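Local coordinates for galactose mutarotase-like protein (Clostridium acetobutylicum, PDB 3OS7), which probably binds carbohydrate and may interconvert the anomers of aldose sugars, at residues K5-K10 and F23-Y28. Numbering follows the deposited sequence.
Sequences KDLWIK and FAAGGY
W8 and A24 face each other as the hydrogen-bonded pair of an antiparallel ladder, and their side chains meet on the same side of the sheet. The indole lies across A24, whose CB sits 3.6 Å from the centroid of the five-membered ring, a CH-pi contact over the face displaced toward CE2. W8 reaches this position because its CG stands between the backbone N and the carbonyl carbon (chi1 48°), folding the ring over the neighbouring strand. In the backbone, W8 N donates to A24 O at 3.1 Å. A24 N returns a bond to W8 O at 2.9 Å, so the N-H and C=O groups of both residues are satisfied across the ladder. On the other face, I9 CG1 meets F23 CB more loosely at 4.0 Å; just before the strand, L7 CD1 packs against A25 CB at 3.5 Å.

Beyond the ladder, water takes over. One molecule donates to D6 O and to Y28 O and weakly accepts from G27 N; a second donates to D6 OD1 and accepts from G26 N at 2.9 Å. They tie the N-terminal lead-in to the type I' turn A25-Y28, where G26 and G27 adopt positive phi. That turn links strands 18-25 and 28-33, and the F23 side chain also touches Y157 and L159 of strand 151-160. I9 and A25 touch A129 of strand 128-137, so this side of the hairpin packs on a second set of strands, consistent with the beta-sandwich of the galactose mutarotase family. The contact thus pairs the strands at the open end of the 8-14/18-25 hairpin, with 8-14 the outermost strand of its sheet within this chain: direct bonds and apolar packing secure the paired strands, whereas water-mediated links join the residues leading into strand 8-14 to the turn that follows strand 18-25.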
# COMPACT_ATOMS: atom_id res chain seq x y z
N LYS A 5 -5.63 -25.60 -15.63
CA LYS A 5 -5.49 -26.14 -14.27
C LYS A 5 -5.06 -25.10 -13.22
O LYS A 5 -5.28 -25.29 -12.03
CB LYS A 5 -4.50 -27.29 -14.25
N ASP A 6 -4.47 -23.99 -13.68
CA ASP A 6 -3.90 -22.98 -12.79
C ASP A 6 -4.83 -21.77 -12.62
O ASP A 6 -4.40 -20.70 -12.16
CB ASP A 6 -2.54 -22.54 -13.33
CG ASP A 6 -2.63 -21.88 -14.69
OD1 ASP A 6 -3.73 -21.92 -15.31
OD2 ASP A 6 -1.60 -21.34 -15.15
N LEU A 7 -6.11 -21.94 -12.98
CA LEU A 7 -7.12 -20.94 -12.75
C LEU A 7 -8.14 -21.43 -11.74
O LEU A 7 -8.89 -22.35 -12.02
CB LEU A 7 -7.81 -20.56 -14.07
CG LEU A 7 -8.95 -19.55 -13.99
CD1 LEU A 7 -8.41 -18.13 -13.63
CD2 LEU A 7 -9.67 -19.55 -15.35
N TRP A 8 -8.20 -20.79 -10.56
CA TRP A 8 -9.11 -21.21 -9.50
C TRP A 8 -9.21 -20.21 -8.38
O TRP A 8 -8.36 -19.30 -8.24
CB TRP A 8 -8.75 -22.61 -8.96
CG TRP A 8 -7.30 -22.79 -8.62
CD1 TRP A 8 -6.34 -23.34 -9.41
CD2 TRP A 8 -6.65 -22.41 -7.40
NE1 TRP A 8 -5.13 -23.33 -8.75
CE2 TRP A 8 -5.29 -22.76 -7.52
CE3 TRP A 8 -7.09 -21.82 -6.20
CZ2 TRP A 8 -4.37 -22.56 -6.51
CZ3 TRP A 8 -6.18 -21.60 -5.20
CH2 TRP A 8 -4.82 -21.94 -5.37
N ILE A 9 -10.26 -20.36 -7.58
CA ILE A 9 -10.48 -19.56 -6.37
C ILE A 9 -10.95 -20.52 -5.31
O ILE A 9 -11.92 -21.23 -5.50
CB ILE A 9 -11.55 -18.48 -6.55
CG1 ILE A 9 -11.16 -17.51 -7.69
CG2 ILE A 9 -11.80 -17.74 -5.21
CD1 ILE A 9 -12.23 -16.44 -7.98
N LYS A 10 -10.29 -20.50 -4.16
CA LYS A 10 -10.59 -21.41 -3.04
C LYS A 10 -10.78 -20.61 -1.76
O LYS A 10 -9.93 -19.82 -1.39
CB LYS A 10 -9.46 -22.43 -2.87
CG LYS A 10 -9.66 -23.41 -1.72
CD LYS A 10 -8.54 -24.44 -1.70
CE LYS A 10 -8.78 -25.50 -0.65
NZ LYS A 10 -7.71 -26.56 -0.69
N PHE A 23 -6.32 -17.56 -4.52
CA PHE A 23 -6.75 -17.43 -5.92
C PHE A 23 -5.55 -17.47 -6.85
O PHE A 23 -4.46 -17.05 -6.48
CB PHE A 23 -7.70 -16.22 -6.14
CG PHE A 23 -7.18 -14.86 -5.72
CD1 PHE A 23 -6.96 -14.54 -4.39
CD2 PHE A 23 -7.04 -13.84 -6.66
CE1 PHE A 23 -6.55 -13.27 -4.02
CE2 PHE A 23 -6.58 -12.57 -6.29
CZ PHE A 23 -6.34 -12.29 -4.97
N ALA A 24 -5.78 -17.98 -8.06
CA ALA A 24 -4.71 -18.33 -8.97
C ALA A 24 -5.16 -18.08 -10.40
O ALA A 24 -6.29 -18.41 -10.78
CB ALA A 24 -4.34 -19.82 -8.78
N ALA A 25 -4.26 -17.49 -11.19
CA ALA A 25 -4.48 -17.37 -12.63
C ALA A 25 -3.16 -17.04 -13.27
O ALA A 25 -2.33 -16.36 -12.66
CB ALA A 25 -5.53 -16.26 -12.93
N GLY A 26 -2.95 -17.55 -14.47
CA GLY A 26 -1.79 -17.20 -15.29
C GLY A 26 -0.43 -17.48 -14.68
O GLY A 26 0.54 -16.81 -15.01
N GLY A 27 -0.35 -18.50 -13.83
CA GLY A 27 0.90 -18.84 -13.16
C GLY A 27 1.15 -18.15 -11.82
O GLY A 27 2.10 -18.49 -11.11
N TYR A 28 0.31 -17.17 -11.48
CA TYR A 28 0.39 -16.51 -10.17
C TYR A 28 -0.61 -17.13 -9.19
O TYR A 28 -1.62 -17.68 -9.58
CB TYR A 28 0.06 -15.03 -10.30
CG TYR A 28 1.06 -14.18 -11.05
CD1 TYR A 28 0.99 -14.03 -12.45
CD2 TYR A 28 2.06 -13.48 -10.37
CE1 TYR A 28 1.92 -13.23 -13.13
CE2 TYR A 28 2.97 -12.70 -11.04
CZ TYR A 28 2.90 -12.58 -12.43
OH TYR A 28 3.82 -11.77 -13.07
O HOH W 1 -1.84 -19.67 -11.58
O HOH W 2 -4.95 -19.10 -15.87